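Local coordinates for Cif-like 1 (Burkholderia cenocepacia, PDB 7JQY), which probably acts as an epoxide hydrolase of the alpha/beta hydrolase fold, adding water to an epoxide ring, at residues W61-H66 / L286-P291; Y96-M101 / P232-R237; H244-P249 / E269-V274. The protein carries 1 engineered substitution. All coordinates share one frame; numbering follows the deposited sequence.

Contact 1 of 3, residues W61-H66 / L286-P291; sequences WYTWRH and LPDENP
The backbone at Trp64 and His66 runs past Pro287 and Pro291 of residues 286-291, with the CA atoms of Trp64 and Pro287 5.9 Å apart. The main polar link is the salt bridge between Arg65 and Asp288. The Arg65 and Asp288 side chains cross at about a right angle, and Arg65 grips a single oxygen with its two terminal nitrogens: NH2 lies 2.9 Å and NH1 3.0 Å from Asp288 OD1. Its CG sits between its own backbone N and carbonyl carbon (chi1 63°), and the chain then extends to NE, with CD over one face of the Tyr62 ring. Arg65 NH1 also donates to Tyr62 O at 2.9 Å, which fixes the rotation of the guanidinium. That group is turned 41° from the Asp288 carboxylate. The hydroxyls of Tyr211 and Tyr195 bond to OD1 and OD2 of Asp288, so both oxygens of this buried acid have further partners. Thr63 OG1 makes at most a weak bond to OD2. Packing continues on the prolines. Pro287 CG makes an off-centre CH-pi contact with the six-membered ring of Trp64, 3.7 Å from CZ3. Pro287 CB rests 3.1 Å from Thr63 O. His66 lies side by side with Pro291, their CB atoms 3.6 Å apart. Tyr195 and Tyr211 come from helices inserted between strands 140-146 and 250-255, where this family carries its cap. The contact joins the loop after strand 50-54 to the short helix after strand 274-279, regions that probably border the active site, as in other alpha/beta hydrolases.

Contact 2 of 3, residues Y96-M101 / P232-R237; sequences YDKASM and PQDETR
Lys98 and Asp234 are joined twice. The backbone N of Lys98 donates to Asp234 OD1 at 2.7 Å in a nearly straight bond (172°). Lys98 NZ forms a salt bridge to Asp234 OD2, also at 2.7 Å. Both donors meet the carboxylate on the syn side, slightly out of its plane. The lysine chain can do this because it bends at chi2 (-45°) and again at chi4, bringing its end back beside its own backbone. NZ also donates to Tyr96 O, 2.8 Å away, and to Leu227 O, so the buried ammonium has three acceptors. A water links Asp234 OD1 to Ala99 N. The negative charge of Asp234 therefore sits at the first turn of helix 98-111, where the helix dipole would probably stabilise it. The same turn is capped by Asp97, the N-cap residue, whose OD2 takes Ser100 N and Ser100 OG, each at 2.9 Å. Helix 98-111 is the crossover between strands 77-82 and 117-122, parallel strands of the central alpha/beta hydrolase sheet; helix 231-241 leads towards strand 250-255. Further out, the Gln233 amide stacks on the Asp97 carboxylate with the planes 15° apart, and its NE2 lies 3.6 Å from Asp97 CB. Ala99 CB sits over one face of the Arg237 guanidinium, 3.8 Å from NH1. A second water lies between Asp97 OD2, Gln233 NE2 and Arg237 NH1, though its bonds to the two nitrogens are weak. Tyr96 packs on helix 220-229, and Lys98 touches Ile124 and Met127 of helix 124-135.

Contact 3 of 3, residues H244-P249 / E269-V274; sequences HKLPMP and ELALDV
Lys245 lies along the backbone of residues 269-272, and more of its surface is buried here than that of any other residue in the two segments. Its chain bends at chi2 and at chi3 (-80°), which lays the methylenes over the neighbouring segment. Lys245 CD comes 3.6 Å from Glu269 O, and Lys245 CE touches Leu272 CD2 at 3.5 Å. Lys245 NZ makes weak bonds to a water and to Arg268 O; the water also donates to Ala271 O. Leu272 is the apolar partner of this lysine, with its CG against Lys245 CB. Its backbone belongs to the bridge that holds the segments together: Leu272 N donates to Leu246 O at 3.2 Å, and Leu246 N donates to Leu270 O at 2.8 Å. Leu246 is thus bonded on both sides of Ala271 in a single parallel bridge, and their CB atoms meet at 3.7 Å. From there Leu246 packs into Tyr130 and Ala133 of helix 124-135, and Leu270 also rests on Tyr130. Asp273 has the second-largest buried surface, slightly ahead of Leu272. Its CG is anti to the backbone N (chi1 -177°), which carries Asp273 OD2 to within 3.6 Å of Pro249 CG. Its other oxygen, OD1, forms a salt bridge with Arg275. A backbone bond between Asp273 and Val250 continues the pairing into strands 250-255 and 274-279. The contact is the entry to these two adjacent parallel strands, joined through helix 262-268 as a beta-alpha-beta unit at one edge of the alpha/beta hydrolase sheet.

Overall arrangement
After three strands, the last of them 50-54, the chain enters contact 1 at residues 61-66. The loop it opens is the longest of the three and closes only at 286-291, where the last helix begins. Contacts 2 and 3 both lie within it. Contact 2 opens at 96-101 and closes at 232-237, in the last helix before strand 250-255. Contact 3 follows in series, from 244-249 to 269-274. No loops cross. Contacts 1 and 2 lie on opposite sides of the chain's centre. Contact 1 ties the loop after strand 50-54 to the helix after strand 274-279, contact 2 ties helix 98-111 to helix 231-241, and contact 3 ties the starts of strands 250-255 and 274-279.

Contact 1 of 3, residues W61-H66 / L286-P291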
loop_
_atom_site.group_PDB
_atom_site.type_symbol
_atom_site.label_atom_id
_atom_site.label_comp_id
_atom_site.label_asym_id
_atom_site.label_seq_id
_atom_site.Cartn_x
_atom_site.Cartn_y
_atom_site.Cartn_z
ATOM N N TRP B 61 12.774 -2.393 -28.298
ATOM C CA TRP B 61 13.090 -1.822 -29.607
ATOM C C TRP B 61 13.240 -0.309 -29.541
ATOM O O TRP B 61 13.968 0.284 -30.349
ATOM C CB TRP B 61 11.995 -2.189 -30.616
ATOM C CG TRP B 61 10.737 -1.392 -30.414
ATOM C CD1 TRP B 61 9.643 -1.760 -29.681
ATOM C CD2 TRP B 61 10.455 -0.078 -30.925
ATOM N NE1 TRP B 61 8.704 -0.758 -29.702
ATOM C CE2 TRP B 61 9.172 0.282 -30.463
ATOM C CE3 TRP B 61 11.162 0.825 -31.729
ATOM C CZ2 TRP B 61 8.582 1.503 -30.780
ATOM C CZ3 TRP B 61 10.567 2.039 -32.047
ATOM C CH2 TRP B 61 9.294 2.367 -31.566
ATOM N N TYR B 62 12.550 0.335 -28.593
ATOM C CA TYR B 62 12.494 1.792 -28.527
ATOM C C TYR B 62 13.878 2.425 -28.413
ATOM O O TYR B 62 14.024 3.625 -28.674
ATOM C CB TYR B 62 11.602 2.199 -27.347
ATOM C CG TYR B 62 11.403 3.694 -27.130
ATOM C CD1 TYR B 62 10.479 4.414 -27.882
ATOM C CD2 TYR B 62 12.119 4.376 -26.147
ATOM C CE1 TYR B 62 10.281 5.780 -27.665
ATOM C CE2 TYR B 62 11.925 5.729 -25.923
ATOM C CZ TYR B 62 11.009 6.431 -26.687
ATOM O OH TYR B 62 10.821 7.779 -26.467
ATOM N N THR B 63 14.898 1.654 -28.026
ATOM C CA THR B 63 16.228 2.233 -27.897
ATOM C C THR B 63 16.837 2.612 -29.244
ATOM O O THR B 63 17.735 3.457 -29.281
ATOM C CB THR B 63 17.153 1.281 -27.124
ATOM O OG1 THR B 63 18.296 2.007 -26.671
ATOM C CG2 THR B 63 17.617 0.118 -27.983
ATOM N N TRP B 64 16.341 2.054 -30.345
ATOM C CA TRP B 64 16.839 2.333 -31.685
ATOM C C TRP B 64 16.090 3.467 -32.368
ATOM O O TRP B 64 16.241 3.647 -33.580
ATOM C CB TRP B 64 16.760 1.073 -32.553
ATOM C CG TRP B 64 17.452 -0.105 -31.935
ATOM C CD1 TRP B 64 16.867 -1.168 -31.333
ATOM C CD2 TRP B 64 18.863 -0.320 -31.846
ATOM N NE1 TRP B 64 17.817 -2.044 -30.882
ATOM C CE2 TRP B 64 19.056 -1.547 -31.183
ATOM C CE3 TRP B 64 19.987 0.407 -32.263
ATOM C CZ2 TRP B 64 20.327 -2.068 -30.924
ATOM C CZ3 TRP B 64 21.255 -0.116 -32.006
ATOM C CH2 TRP B 64 21.411 -1.336 -31.342
ATOM N N ARG B 65 15.292 4.229 -31.616
ATOM C CA ARG B 65 14.379 5.194 -32.223
ATOM C C ARG B 65 15.102 6.252 -33.048
ATOM O O ARG B 65 14.552 6.731 -34.049
ATOM C CB ARG B 65 13.545 5.865 -31.139
ATOM C CG ARG B 65 14.361 6.673 -30.161
ATOM C CD ARG B 65 13.577 6.939 -28.900
ATOM N NE ARG B 65 14.389 7.636 -27.914
ATOM C CZ ARG B 65 15.196 7.030 -27.057
ATOM N NH1 ARG B 65 15.295 5.701 -27.065
ATOM N NH2 ARG B 65 15.907 7.759 -26.196
ATOM N N HIS B 66 16.326 6.621 -32.662
ATOM C CA HIS B 66 17.077 7.640 -33.375
ATOM C C HIS B 66 17.988 7.063 -34.437
ATOM O O HIS B 66 18.601 7.830 -35.185
ATOM C CB HIS B 66 17.932 8.463 -32.401
ATOM C CG HIS B 66 17.132 9.232 -31.397
ATOM N ND1 HIS B 66 16.236 10.214 -31.760
ATOM C CD2 HIS B 66 17.089 9.158 -30.044
ATOM C CE1 HIS B 66 15.677 10.715 -30.671
ATOM N NE2 HIS B 66 16.180 10.094 -29.618
ATOM N N LEU B 286 24.788 3.610 -26.002
ATOM C CA LEU B 286 25.134 4.265 -27.261
ATOM C C LEU B 286 23.922 4.734 -28.053
ATOM O O LEU B 286 23.917 5.899 -28.485
ATOM C CB LEU B 286 26.034 3.344 -28.095
ATOM C CG LEU B 286 27.433 3.911 -28.355
ATOM C CD1 LEU B 286 28.211 2.986 -29.279
ATOM C CD2 LEU B 286 27.358 5.323 -28.933
ATOM N N PRO B 287 22.885 3.913 -28.293
ATOM C CA PRO B 287 21.729 4.420 -29.058
ATOM C C PRO B 287 20.995 5.565 -28.375
ATOM O O PRO B 287 20.421 6.413 -29.068
ATOM C CB PRO B 287 20.834 3.181 -29.211
ATOM C CG PRO B 287 21.749 2.021 -29.039
ATOM C CD PRO B 287 22.755 2.472 -28.011
ATOM N N ASP B 288 20.960 5.605 -27.041
ATOM C CA ASP B 288 20.311 6.722 -26.355
ATOM C C ASP B 288 21.199 7.957 -26.312
ATOM O O ASP B 288 20.711 9.083 -26.474
ATOM C CB ASP B 288 19.926 6.330 -24.927
ATOM C CG ASP B 288 18.833 5.285 -24.881
ATOM O OD1 ASP B 288 17.660 5.629 -25.169
ATOM O OD2 ASP B 288 19.150 4.122 -24.557
ATOM N N GLU B 289 22.497 7.773 -26.066
ATOM C CA GLU B 289 23.364 8.897 -25.735
ATOM C C GLU B 289 23.945 9.580 -26.964
ATOM O O GLU B 289 23.944 10.809 -27.043
ATOM C CB GLU B 289 24.494 8.430 -24.823
ATOM C CG GLU B 289 24.041 7.996 -23.457
ATOM C CD GLU B 289 25.210 7.635 -22.571
ATOM O OE1 GLU B 289 26.093 8.508 -22.352
ATOM O OE2 GLU B 289 25.241 6.475 -22.106
ATOM N N ASN B 290 24.448 8.805 -27.922
ATOM C CA ASN B 290 25.127 9.349 -29.099
ATOM C C ASN B 290 24.698 8.580 -30.338
ATOM O O ASN B 290 25.497 7.866 -30.958
ATOM C CB ASN B 290 26.646 9.295 -28.913
ATOM C CG ASN B 290 27.376 10.305 -29.769
ATOM O OD1 ASN B 290 26.803 10.899 -30.684
ATOM N ND2 ASN B 290 28.651 10.500 -29.481
ATOM N N PRO B 291 23.426 8.713 -30.742
ATOM C CA PRO B 291 22.988 8.060 -31.986
ATOM C C PRO B 291 23.593 8.689 -33.231
ATOM O O PRO B 291 23.609 8.044 -34.287
ATOM C CB PRO B 291 21.462 8.204 -31.947
ATOM C CG PRO B 291 21.213 9.390 -31.080
ATOM C CD PRO B 291 22.308 9.384 -30.051
HETATM O O HOH W 1 17.554 9.970 -26.583
#

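Contact 2 of 3, residues Y96-M101 / P232-R237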
loop_
_atom_site.group_PDB
_atom_site.type_symbol
_atom_site.label_atom_id
_atom_site.label_comp_id
_atom_site.label_asym_id
_atom_site.label_seq_id
_atom_site.Cartn_x
_atom_site.Cartn_y
_atom_site.Cartn_z
ATOM N N TYR B 96 15.613 -18.860 -22.690
ATOM C CA TYR B 96 16.291 -17.594 -22.454
ATOM C C TYR B 96 17.816 -17.704 -22.501
ATOM O O TYR B 96 18.498 -16.718 -22.207
ATOM C CB TYR B 96 15.832 -16.985 -21.123
ATOM C CG TYR B 96 14.369 -16.596 -21.154
ATOM C CD1 TYR B 96 13.421 -17.303 -20.419
ATOM C CD2 TYR B 96 13.929 -15.553 -21.963
ATOM C CE1 TYR B 96 12.093 -16.960 -20.458
ATOM C CE2 TYR B 96 12.602 -15.204 -22.014
ATOM C CZ TYR B 96 11.685 -15.913 -21.260
ATOM O OH TYR B 96 10.351 -15.571 -21.315
ATOM N N ASP B 97 18.361 -18.872 -22.844
ATOM C CA ASP B 97 19.765 -18.954 -23.240
ATOM C C ASP B 97 19.945 -18.243 -24.572
ATOM O O ASP B 97 19.064 -18.287 -25.437
ATOM C CB ASP B 97 20.218 -20.404 -23.359
ATOM C CG ASP B 97 19.390 -21.180 -24.364
ATOM O OD1 ASP B 97 18.245 -21.551 -24.023
ATOM O OD2 ASP B 97 19.869 -21.384 -25.501
ATOM N N LYS B 98 21.092 -17.581 -24.739
ATOM C CA LYS B 98 21.233 -16.667 -25.867
ATOM C C LYS B 98 21.272 -17.398 -27.204
ATOM O O LYS B 98 20.799 -16.860 -28.213
ATOM C CB LYS B 98 22.486 -15.808 -25.680
ATOM C CG LYS B 98 22.524 -15.078 -24.337
ATOM C CD LYS B 98 21.163 -14.437 -24.036
ATOM C CE LYS B 98 20.988 -14.122 -22.559
ATOM N NZ LYS B 98 20.902 -15.321 -21.678
ATOM N N ALA B 99 21.821 -18.618 -27.241
ATOM C CA ALA B 99 21.857 -19.366 -28.497
ATOM C C ALA B 99 20.445 -19.663 -28.995
ATOM O O ALA B 99 20.157 -19.537 -30.191
ATOM C CB ALA B 99 22.652 -20.660 -28.330
ATOM N N SER B 100 19.557 -20.076 -28.096
ATOM C CA SER B 100 18.187 -20.345 -28.511
ATOM C C SER B 100 17.458 -19.063 -28.894
ATOM O O SER B 100 16.651 -19.063 -29.828
ATOM C CB SER B 100 17.437 -21.067 -27.393
ATOM O OG SER B 100 17.871 -22.410 -27.305
ATOM N N MET B 101 17.743 -17.962 -28.201
ATOM C CA MET B 101 17.127 -16.691 -28.558
ATOM C C MET B 101 17.561 -16.233 -29.940
ATOM O O MET B 101 16.788 -15.574 -30.645
ATOM C CB MET B 101 17.475 -15.636 -27.512
ATOM C CG MET B 101 16.831 -15.911 -26.186
ATOM S SD MET B 101 17.193 -14.652 -24.972
ATOM C CE MET B 101 16.632 -13.170 -25.815
ATOM N N PRO B 232 25.366 -18.932 -16.870
ATOM C CA PRO B 232 26.292 -20.085 -16.858
ATOM C C PRO B 232 26.195 -20.949 -18.102
ATOM O O PRO B 232 27.227 -21.321 -18.681
ATOM C CB PRO B 232 25.883 -20.866 -15.596
ATOM C CG PRO B 232 24.975 -19.998 -14.829
ATOM C CD PRO B 232 24.714 -18.731 -15.564
ATOM N N GLN B 233 24.975 -21.224 -18.564
ATOM C CA GLN B 233 24.789 -21.990 -19.789
ATOM C C GLN B 233 25.355 -21.247 -20.989
ATOM O O GLN B 233 25.920 -21.864 -21.903
ATOM C CB GLN B 233 23.297 -22.280 -19.980
ATOM C CG GLN B 233 22.930 -22.946 -21.275
ATOM C CD GLN B 233 21.428 -23.248 -21.372
ATOM O OE1 GLN B 233 20.645 -22.939 -20.460
ATOM N NE2 GLN B 233 21.026 -23.853 -22.482
ATOM N N ASP B 234 25.199 -19.919 -21.010
ATOM C CA ASP B 234 25.761 -19.108 -22.087
ATOM C C ASP B 234 27.288 -19.159 -22.087
ATOM O O ASP B 234 27.917 -19.122 -23.151
ATOM C CB ASP B 234 25.272 -17.661 -21.958
ATOM C CG ASP B 234 23.751 -17.522 -22.171
ATOM O OD1 ASP B 234 23.222 -18.113 -23.132
ATOM O OD2 ASP B 234 23.095 -16.824 -21.367
ATOM N N GLU B 235 27.902 -19.174 -20.904
ATOM C CA GLU B 235 29.364 -19.208 -20.829
ATOM C C GLU B 235 29.900 -20.487 -21.455
ATOM O O GLU B 235 30.770 -20.446 -22.329
ATOM C CB GLU B 235 29.819 -19.066 -19.381
ATOM C CG GLU B 235 29.696 -17.644 -18.872
ATOM C CD GLU B 235 29.844 -17.540 -17.374
ATOM O OE1 GLU B 235 29.744 -18.586 -16.690
ATOM O OE2 GLU B 235 30.068 -16.409 -16.879
ATOM N N THR B 236 29.341 -21.631 -21.056
ATOM C CA THR B 236 29.730 -22.909 -21.643
ATOM C C THR B 236 29.499 -22.910 -23.148
ATOM O O THR B 236 30.371 -23.320 -23.924
ATOM C CB THR B 236 28.930 -24.042 -20.990
ATOM O OG1 THR B 236 28.913 -23.866 -19.569
ATOM C CG2 THR B 236 29.518 -25.397 -21.329
ATOM N N ARG B 237 28.325 -22.445 -23.583
ATOM C CA ARG B 237 28.003 -22.516 -25.003
ATOM C C ARG B 237 28.878 -21.573 -25.820
ATOM O O ARG B 237 29.369 -21.947 -26.894
ATOM C CB ARG B 237 26.513 -22.224 -25.214
ATOM C CG ARG B 237 26.058 -22.410 -26.640
ATOM C CD ARG B 237 25.957 -23.883 -26.988
ATOM N NE ARG B 237 25.504 -24.079 -28.358
ATOM C CZ ARG B 237 24.239 -24.319 -28.691
ATOM N NH1 ARG B 237 23.310 -24.397 -27.746
ATOM N NH2 ARG B 237 23.903 -24.488 -29.964
HETATM O O HOH W 2 22.590 -23.167 -25.308
HETATM O O HOH W 3 23.658 -19.592 -25.320
#

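Contact 3 of 3, residues H244-P249 / E269-V274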
loop_
_atom_site.group_PDB
_atom_site.type_symbol
_atom_site.label_atom_id
_atom_site.label_comp_id
_atom_site.label_asym_id
_atom_site.label_seq_id
_atom_site.Cartn_x
_atom_site.Cartn_y
_atom_site.Cartn_z
ATOM N N HIS B 244 35.910 -21.071 -33.453
ATOM C CA HIS B 244 35.801 -20.755 -34.865
ATOM C C HIS B 244 35.519 -19.263 -34.890
ATOM O O HIS B 244 34.409 -18.830 -34.577
ATOM C CB HIS B 244 34.676 -21.564 -35.506
ATOM C CG HIS B 244 34.829 -23.049 -35.364
ATOM N ND1 HIS B 244 35.836 -23.761 -35.983
ATOM C CD2 HIS B 244 34.079 -23.963 -34.701
ATOM C CE1 HIS B 244 35.704 -25.045 -35.704
ATOM N NE2 HIS B 244 34.645 -25.196 -34.928
ATOM N N LYS B 245 36.527 -18.477 -35.219
ATOM C CA LYS B 245 36.326 -17.045 -35.226
ATOM C C LYS B 245 35.429 -16.677 -36.400
ATOM O O LYS B 245 35.411 -17.355 -37.433
ATOM C CB LYS B 245 37.672 -16.329 -35.278
ATOM C CG LYS B 245 38.491 -16.611 -34.015
ATOM C CD LYS B 245 39.249 -15.400 -33.505
ATOM C CE LYS B 245 40.532 -15.168 -34.277
ATOM N NZ LYS B 245 41.475 -14.269 -33.549
ATOM N N LEU B 246 34.671 -15.600 -36.224
ATOM C CA LEU B 246 33.674 -15.236 -37.215
ATOM C C LEU B 246 34.357 -14.730 -38.482
ATOM O O LEU B 246 35.361 -14.014 -38.406
ATOM C CB LEU B 246 32.718 -14.175 -36.668
ATOM C CG LEU B 246 31.888 -14.566 -35.441
ATOM C CD1 LEU B 246 31.174 -13.347 -34.873
ATOM C CD2 LEU B 246 30.899 -15.674 -35.769
ATOM N N PRO B 247 33.847 -15.100 -39.660
ATOM C CA PRO B 247 34.493 -14.699 -40.918
ATOM C C PRO B 247 34.008 -13.373 -41.486
ATOM O O PRO B 247 34.729 -12.732 -42.257
ATOM C CB PRO B 247 34.136 -15.852 -41.860
ATOM C CG PRO B 247 32.786 -16.311 -41.364
ATOM C CD PRO B 247 32.747 -16.062 -39.876
ATOM N N MET B 248 32.780 -12.971 -41.167
ATOM C CA MET B 248 32.232 -11.750 -41.736
ATOM C C MET B 248 32.833 -10.524 -41.054
ATOM O O MET B 248 33.280 -10.599 -39.908
ATOM C CB MET B 248 30.704 -11.756 -41.618
ATOM C CG MET B 248 30.178 -11.407 -40.238
ATOM S SD MET B 248 30.390 -12.753 -39.049
ATOM C CE MET B 248 29.430 -14.042 -39.835
ATOM N N PRO B 249 32.821 -9.370 -41.725
ATOM C CA PRO B 249 33.330 -8.146 -41.091
ATOM C C PRO B 249 32.531 -7.782 -39.847
ATOM O O PRO B 249 31.302 -7.905 -39.809
ATOM C CB PRO B 249 33.176 -7.083 -42.185
ATOM C CG PRO B 249 33.129 -7.844 -43.460
ATOM C CD PRO B 249 32.458 -9.149 -43.137
ATOM N N GLU B 269 38.702 -11.344 -29.966
ATOM C CA GLU B 269 38.734 -12.753 -29.597
ATOM C C GLU B 269 37.680 -13.569 -30.329
ATOM O O GLU B 269 37.766 -14.804 -30.315
ATOM C CB GLU B 269 38.519 -12.945 -28.092
ATOM C CG GLU B 269 38.924 -11.789 -27.213
ATOM C CD GLU B 269 38.562 -12.037 -25.756
ATOM O OE1 GLU B 269 38.326 -11.052 -25.016
ATOM O OE2 GLU B 269 38.502 -13.221 -25.355
ATOM N N LEU B 270 36.722 -12.916 -30.998
ATOM C CA LEU B 270 35.587 -13.609 -31.596
ATOM C C LEU B 270 35.621 -13.659 -33.109
ATOM O O LEU B 270 34.982 -14.534 -33.696
ATOM C CB LEU B 270 34.270 -12.921 -31.202
ATOM C CG LEU B 270 34.020 -12.474 -29.766
ATOM C CD1 LEU B 270 32.909 -11.457 -29.728
ATOM C CD2 LEU B 270 33.636 -13.650 -28.940
ATOM N N ALA B 271 36.335 -12.741 -33.754
ATOM C CA ALA B 271 36.281 -12.618 -35.200
ATOM C C ALA B 271 37.648 -12.215 -35.736
ATOM O O ALA B 271 38.466 -11.626 -35.029
ATOM C CB ALA B 271 35.213 -11.604 -35.633
ATOM N N LEU B 272 37.880 -12.550 -37.003
ATOM C CA LEU B 272 39.144 -12.261 -37.666
ATOM C C LEU B 272 39.194 -10.868 -38.269
ATOM O O LEU B 272 40.249 -10.225 -38.238
ATOM C CB LEU B 272 39.392 -13.295 -38.768
ATOM C CG LEU B 272 39.197 -14.756 -38.368
ATOM C CD1 LEU B 272 38.720 -15.590 -39.553
ATOM C CD2 LEU B 272 40.493 -15.322 -37.800
ATOM N N ASP B 273 38.074 -10.374 -38.782
ATOM C CA ASP B 273 38.002 -9.098 -39.491
ATOM C C ASP B 273 37.243 -8.120 -38.599
ATOM O O ASP B 273 36.014 -8.025 -38.659
ATOM C CB ASP B 273 37.318 -9.278 -40.856
ATOM C CG ASP B 273 37.279 -7.993 -41.661
ATOM O OD1 ASP B 273 37.931 -7.012 -41.241
ATOM O OD2 ASP B 273 36.607 -7.965 -42.714
ATOM N N VAL B 274 37.978 -7.377 -37.777
ATOM C CA VAL B 274 37.376 -6.498 -36.782
ATOM C C VAL B 274 37.953 -5.101 -36.936
ATOM O O VAL B 274 39.158 -4.930 -37.140
ATOM C CB VAL B 274 37.605 -7.003 -35.339
ATOM C CG1 VAL B 274 36.898 -6.096 -34.346
ATOM C CG2 VAL B 274 37.126 -8.428 -35.182
HETATM O O HOH W 4 33.795 -16.910 -32.586
HETATM O O HOH W 5 40.951 -10.992 -34.313
#